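Local coordinates for protein 2-hydroxyisobutanoyl-CoA mutase large subunit (Aquincola tertiaricarbonis, PDB 4R3U) that interconverts 2-hydroxyisobutyryl-CoA and (S)-3-hydroxybutyryl-CoA together with its small cobalamin-binding partner subunit, at residues G85-P88 and T89-R92; K312-A315 and L316-C319. One frame throughout, in Å; residues are numbered along the deposited sequence.

Contact 1: G85-P88 and T89-R92; sequences GPYP and TMYR. With 3HC (3-hydroxybutanoyl-coenzyme A), chain E.
The hydroxyl OH of Y87 lies 2.6 Å from phosphate oxygen O2A of 3HC, a short approach that fits a hydrogen bond to the CoA diphosphate, although the one proton has another acceptor within reach. Y87 and the residues after it form a CoA-binding loop ahead of strand 97-102 of the TIM barrel. N7A of the adenine approaches the Y87 ring obliquely, 3.4 Å from CD2. T89 and M90 approach the base at N1A and N6A. Methyl CG2 of T89 packs 3.3 Å from N1A, and the carbonyl O of M90 lies 2.9 Å from the amino nitrogen N6A. The other T89 branch, OG1, sits anti to the backbone N (chi1 177°) and bonds to E44 of the second subunit. M90 bends back toward P86 and Y87. Its bends at chi2 (-70°) and chi3 bring SD to 3.7 Å from CD of P86. The same sulfur makes an oblique Met-aromatic contact with the Y87 ring, 5.1 Å from the centroid. With alanine at Y87, O2A would probably lose this hydroxyl and a gap would open between P86 and the adenine. Within the segment 85-88, CG of P86 stands over the centre of the Y87 ring, 4.1 Å above its plane.

Contact 2: K312-A315 and L316-C319; sequences KFRA and LRRC
K312 and L316 meet one turn apart on helix 306-327, the helix of a beta-alpha-beta unit between strands 298-302 and 340-344 of the TIM barrel. Backbone bonds come first. Four successive i to i+4 hydrogen bonds run from L316, R317, R318 and C319 back to K312, F313, R314 and A315. The bond from L316 N to K312 O is 2.9 Å; that from R317 N to F313 O is longer, at 3.2 Å. The apolar contact is between K312 and L316, which lie side by side and point the same way. CE of K312 is 4.2 Å from CD1 of L316. L316 also packs on helix 264-283, and the ring of F313 stacks on F340. Charged side chains form the third group. K312 NZ pairs with E309 and E267, and R314 with E423 and D414. R318 NH1 pairs with E430 and hydrogen-bonds to T427. R317 instead gives its guanidinium to the carbonyl oxygens of T83 and G371. The R314 and R317 guanidinium planes are nearly perpendicular, 86° apart. With CG beside the backbone N (chi1 -62°), R314 brings that carbon to 3.9 Å from NH2 of R317.

Overall arrangement
Contact 1 and contact 2 lie on the same side of the chain's centre, with their own centres about 15 Å apart. They touch through R317. Its CD packs 3.9 Å from CD of P86, and its NE lies 3.5 Å from N of G85, a packing approach. The R317 side chain is also about 6 Å from that of M90. The helix 306-327 therefore backs the loop that receives the adenine and diphosphate of CoA. Contact 1 touches 3HC directly, while the R317 side chain of contact 2 is about 10 Å from it. R317 packs instead on G85 and P86, just before the binding residues 87-90. R295 and T97 also bond to 3HC, and their side chains lie about 7 and 8 Å from that of Y87.

Contact 1: G85-P88 and T89-R92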
loop_
_atom_site.group_PDB
_atom_site.type_symbol
_atom_site.label_atom_id
_atom_site.label_comp_id
_atom_site.label_asym_id
_atom_site.label_seq_id
_atom_site.Cartn_x
_atom_site.Cartn_y
_atom_site.Cartn_z
ATOM N N GLY A 85 -22.641 0.628 -2.312
ATOM C CA GLY A 85 -22.226 0.393 -3.683
ATOM C C GLY A 85 -23.371 0.508 -4.664
ATOM O O GLY A 85 -24.523 0.221 -4.310
ATOM N N PRO A 86 -23.085 0.948 -5.915
ATOM C CA PRO A 86 -24.175 1.100 -6.906
ATOM C C PRO A 86 -24.707 -0.226 -7.488
ATOM O O PRO A 86 -25.817 -0.252 -8.033
ATOM C CB PRO A 86 -23.537 1.976 -7.987
ATOM C CG PRO A 86 -22.090 1.600 -7.953
ATOM C CD PRO A 86 -21.775 1.340 -6.485
ATOM N N TYR A 87 -23.913 -1.317 -7.385
ATOM C CA TYR A 87 -24.270 -2.639 -7.899
ATOM C C TYR A 87 -24.398 -3.665 -6.753
ATOM O O TYR A 87 -23.683 -3.560 -5.754
ATOM C CB TYR A 87 -23.259 -3.115 -8.976
ATOM C CG TYR A 87 -22.857 -2.082 -10.013
ATOM C CD1 TYR A 87 -23.816 -1.333 -10.693
ATOM C CD2 TYR A 87 -21.521 -1.901 -10.363
ATOM C CE1 TYR A 87 -23.447 -0.365 -11.630
ATOM C CE2 TYR A 87 -21.143 -0.968 -11.334
ATOM C CZ TYR A 87 -22.111 -0.207 -11.968
ATOM O OH TYR A 87 -21.739 0.707 -12.919
ATOM N N PRO A 88 -25.317 -4.650 -6.843
ATOM C CA PRO A 88 -25.468 -5.597 -5.720
ATOM C C PRO A 88 -24.389 -6.670 -5.629
ATOM O O PRO A 88 -24.355 -7.389 -4.643
ATOM C CB PRO A 88 -26.828 -6.235 -6.005
ATOM C CG PRO A 88 -26.923 -6.220 -7.489
ATOM C CD PRO A 88 -26.300 -4.924 -7.911
ATOM N N THR A 89 -23.558 -6.812 -6.666
ATOM C CA THR A 89 -22.544 -7.862 -6.811
ATOM C C THR A 89 -21.125 -7.332 -6.833
ATOM O O THR A 89 -20.174 -8.086 -6.537
ATOM C CB THR A 89 -22.901 -8.739 -8.018
ATOM O OG1 THR A 89 -21.927 -9.722 -8.234
ATOM C CG2 THR A 89 -23.184 -7.944 -9.250
ATOM N N MET A 90 -20.986 -6.025 -7.160
ATOM C CA MET A 90 -19.734 -5.291 -7.247
ATOM C C MET A 90 -18.579 -6.094 -7.845
ATOM O O MET A 90 -18.754 -6.698 -8.908
ATOM C CB MET A 90 -19.385 -4.621 -5.919
ATOM C CG MET A 90 -20.373 -3.546 -5.493
ATOM S SD MET A 90 -20.351 -2.037 -6.489
ATOM C CE MET A 90 -18.754 -1.422 -6.136
ATOM N N TYR A 91 -17.437 -6.140 -7.161
ATOM C CA TYR A 91 -16.211 -6.816 -7.616
ATOM C C TYR A 91 -16.208 -8.347 -7.601
ATOM O O TYR A 91 -15.258 -8.941 -8.097
ATOM C CB TYR A 91 -14.955 -6.249 -6.927
ATOM C CG TYR A 91 -14.943 -4.749 -6.749
ATOM C CD1 TYR A 91 -15.282 -3.894 -7.802
ATOM C CD2 TYR A 91 -14.585 -4.175 -5.527
ATOM C CE1 TYR A 91 -15.257 -2.512 -7.639
ATOM C CE2 TYR A 91 -14.570 -2.795 -5.350
ATOM C CZ TYR A 91 -14.886 -1.967 -6.412
ATOM O OH TYR A 91 -14.809 -0.607 -6.251
ATOM N N ARG A 92 -17.250 -8.988 -7.069
ATOM C CA ARG A 92 -17.316 -10.459 -7.082
ATOM C C ARG A 92 -17.756 -10.912 -8.492
ATOM O O ARG A 92 -17.595 -12.083 -8.867
ATOM C CB ARG A 92 -18.329 -10.985 -6.049
ATOM C CG ARG A 92 -18.082 -10.539 -4.627
ATOM C CD ARG A 92 -19.305 -10.801 -3.786
ATOM N NE ARG A 92 -18.997 -11.948 -2.962
ATOM C CZ ARG A 92 -19.626 -13.103 -3.000
ATOM N NH1 ARG A 92 -20.653 -13.279 -3.814
ATOM N NH2 ARG A 92 -19.244 -14.091 -2.210
HETATM N N1A 3HC E . -22.401 -6.803 -12.296
HETATM C C2A 3HC E . -23.051 -6.750 -13.625
HETATM N N3A 3HC E . -22.535 -5.652 -14.453
HETATM C C4A 3HC E . -21.565 -4.820 -14.004
HETATM C C5A 3HC E . -21.032 -4.941 -12.770
HETATM C C6A 3HC E . -21.466 -5.907 -11.931
HETATM N N6A 3HC E . -20.906 -5.975 -10.723
HETATM N N7A 3HC E . -20.105 -3.988 -12.643
HETATM C C8A 3HC E . -20.058 -3.297 -13.778
HETATM N N9A 3HC E . -20.977 -3.787 -14.604
HETATM C C1B 3HC E . -21.321 -3.358 -15.994
HETATM C C2B 3HC E . -21.896 -1.958 -16.047
HETATM O O2B 3HC E . -23.313 -1.960 -15.841
HETATM C C3B 3HC E . -21.524 -1.515 -17.452
HETATM O O3B 3HC E . -22.461 -2.040 -18.424
HETATM P P3B 3HC E . -23.079 -1.157 -19.626
HETATM O O7A 3HC E . -21.884 -0.756 -20.396
HETATM O O8A 3HC E . -23.952 -2.145 -20.308
HETATM O O9A 3HC E . -23.786 -0.078 -18.900
HETATM C C4B 3HC E . -20.174 -2.183 -17.687
HETATM O O4B 3HC E . -20.109 -3.327 -16.783
HETATM C C5B 3HC E . -19.017 -1.196 -17.452
HETATM O O5B 3HC E . -18.865 -0.938 -16.038
HETATM P P1A 3HC E . -19.066 0.530 -15.360
HETATM O O1A 3HC E . -19.976 1.387 -16.167
HETATM O O2A 3HC E . -19.373 0.336 -13.933
HETATM O O3A 3HC E . -17.498 1.008 -15.454
HETATM P P2A 3HC E . -16.818 1.958 -16.584
HETATM O O4A 3HC E . -15.383 2.057 -16.278
HETATM O O5A 3HC E . -17.230 1.555 -17.951
HETATM O O6A 3HC E . -17.530 3.334 -16.267
HETATM C CBP 3HC E . -17.812 5.565 -15.364
HETATM C CCP 3HC E . -17.289 4.137 -15.098
HETATM C CDP 3HC E . -19.340 5.461 -15.461
HETATM C CEP 3HC E . -17.478 6.460 -14.165
HETATM C CAP 3HC E . -17.231 6.144 -16.698
HETATM O OAP 3HC E . -17.778 7.426 -17.077
HETATM C C9P 3HC E . -15.685 6.097 -16.862
HETATM O O9P 3HC E . -15.122 5.106 -17.329
HETATM N N8P 3HC E . -15.023 7.226 -16.559
HETATM C C7P 3HC E . -13.570 7.326 -16.741
HETATM C C6P 3HC E . -13.115 8.768 -16.573
HETATM C C5P 3HC E . -11.591 8.910 -16.650
HETATM O O5P 3HC E . -10.835 7.938 -16.729
HETATM N N4P 3HC E . -11.184 10.184 -16.624
HETATM C C3P 3HC E . -9.776 10.552 -16.665
HETATM C C2P 3HC E . -9.644 11.913 -16.037
HETATM S S1P 3HC E . -7.908 12.445 -15.941
HETATM C C1 3HC E . -8.207 14.064 -15.211
HETATM O O1 3HC E . -9.121 14.810 -15.556
HETATM C C2 3HC E . -7.301 14.463 -14.033
HETATM C C3 3HC E . -5.920 14.935 -14.493
HETATM O O3 3HC E . -5.301 13.908 -15.259
HETATM C C4 3HC E . -6.013 16.233 -15.309
#

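Contact 2: K312-A315 and L316-C319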
loop_
_atom_site.group_PDB
_atom_site.type_symbol
_atom_site.label_atom_id
_atom_site.label_comp_id
_atom_site.label_asym_id
_atom_site.label_seq_id
_atom_site.Cartn_x
_atom_site.Cartn_y
_atom_site.Cartn_z
ATOM N N LYS A 312 -16.270 9.641 2.560
ATOM C CA LYS A 312 -16.623 10.632 1.562
ATOM C C LYS A 312 -17.319 9.973 0.369
ATOM O O LYS A 312 -18.338 10.485 -0.087
ATOM C CB LYS A 312 -15.344 11.364 1.125
ATOM C CG LYS A 312 -15.540 12.550 0.174
ATOM C CD LYS A 312 -14.244 12.865 -0.585
ATOM C CE LYS A 312 -14.062 11.923 -1.752
ATOM N NZ LYS A 312 -12.704 12.028 -2.338
ATOM N N PHE A 313 -16.778 8.834 -0.132
ATOM C CA PHE A 313 -17.334 8.114 -1.286
ATOM C C PHE A 313 -18.723 7.554 -0.981
ATOM O O PHE A 313 -19.621 7.659 -1.821
ATOM C CB PHE A 313 -16.386 6.998 -1.739
ATOM C CG PHE A 313 -14.999 7.397 -2.203
ATOM C CD1 PHE A 313 -14.823 8.429 -3.123
ATOM C CD2 PHE A 313 -13.874 6.679 -1.791
ATOM C CE1 PHE A 313 -13.544 8.762 -3.592
ATOM C CE2 PHE A 313 -12.592 7.029 -2.231
ATOM C CZ PHE A 313 -12.438 8.049 -3.145
ATOM N N ARG A 314 -18.905 6.984 0.232
ATOM C CA ARG A 314 -20.167 6.403 0.704
ATOM C C ARG A 314 -21.179 7.497 0.959
ATOM O O ARG A 314 -22.339 7.365 0.544
ATOM C CB ARG A 314 -19.939 5.518 1.941
ATOM C CG ARG A 314 -19.020 4.332 1.644
ATOM C CD ARG A 314 -18.516 3.646 2.895
ATOM N NE ARG A 314 -19.423 2.589 3.344
ATOM C CZ ARG A 314 -20.299 2.712 4.335
ATOM N NH1 ARG A 314 -20.402 3.858 5.003
ATOM N NH2 ARG A 314 -21.076 1.688 4.670
ATOM N N ALA A 315 -20.728 8.623 1.554
ATOM C CA ALA A 315 -21.574 9.812 1.779
ATOM C C ALA A 315 -22.060 10.396 0.455
ATOM O O ALA A 315 -23.224 10.723 0.340
ATOM C CB ALA A 315 -20.813 10.868 2.566
ATOM N N LEU A 316 -21.179 10.501 -0.548
ATOM C CA LEU A 316 -21.528 11.010 -1.887
ATOM C C LEU A 316 -22.627 10.175 -2.518
ATOM O O LEU A 316 -23.591 10.735 -3.027
ATOM C CB LEU A 316 -20.287 11.011 -2.807
ATOM C CG LEU A 316 -19.402 12.237 -2.700
ATOM C CD1 LEU A 316 -18.003 11.933 -3.171
ATOM C CD2 LEU A 316 -20.011 13.408 -3.451
ATOM N N ARG A 317 -22.505 8.829 -2.460
ATOM C CA ARG A 317 -23.502 7.908 -3.009
ATOM C C ARG A 317 -24.847 8.079 -2.347
ATOM O O ARG A 317 -25.863 8.033 -3.049
ATOM C CB ARG A 317 -23.039 6.456 -2.898
ATOM C CG ARG A 317 -22.252 5.974 -4.110
ATOM C CD ARG A 317 -22.249 4.461 -4.246
ATOM N NE ARG A 317 -21.607 3.831 -3.091
ATOM C CZ ARG A 317 -20.318 3.516 -3.018
ATOM N NH1 ARG A 317 -19.526 3.687 -4.068
ATOM N NH2 ARG A 317 -19.819 2.995 -1.910
ATOM N N ARG A 318 -24.864 8.273 -0.998
ATOM C CA ARG A 318 -26.092 8.448 -0.204
ATOM C C ARG A 318 -26.772 9.779 -0.515
ATOM O O ARG A 318 -27.984 9.807 -0.725
ATOM C CB ARG A 318 -25.809 8.303 1.307
ATOM C CG ARG A 318 -27.070 8.329 2.187
ATOM C CD ARG A 318 -26.883 7.513 3.435
ATOM N NE ARG A 318 -26.274 8.289 4.506
ATOM C CZ ARG A 318 -25.609 7.774 5.536
ATOM N NH1 ARG A 318 -25.143 8.565 6.488
ATOM N NH2 ARG A 318 -25.411 6.465 5.626
ATOM N N CYS A 319 -25.983 10.876 -0.545
ATOM C CA CYS A 319 -26.421 12.244 -0.848
ATOM C C CYS A 319 -27.017 12.317 -2.250
ATOM O O CYS A 319 -28.117 12.847 -2.432
ATOM C CB CYS A 319 -25.263 13.225 -0.676
ATOM S SG CYS A 319 -24.727 13.452 1.037
#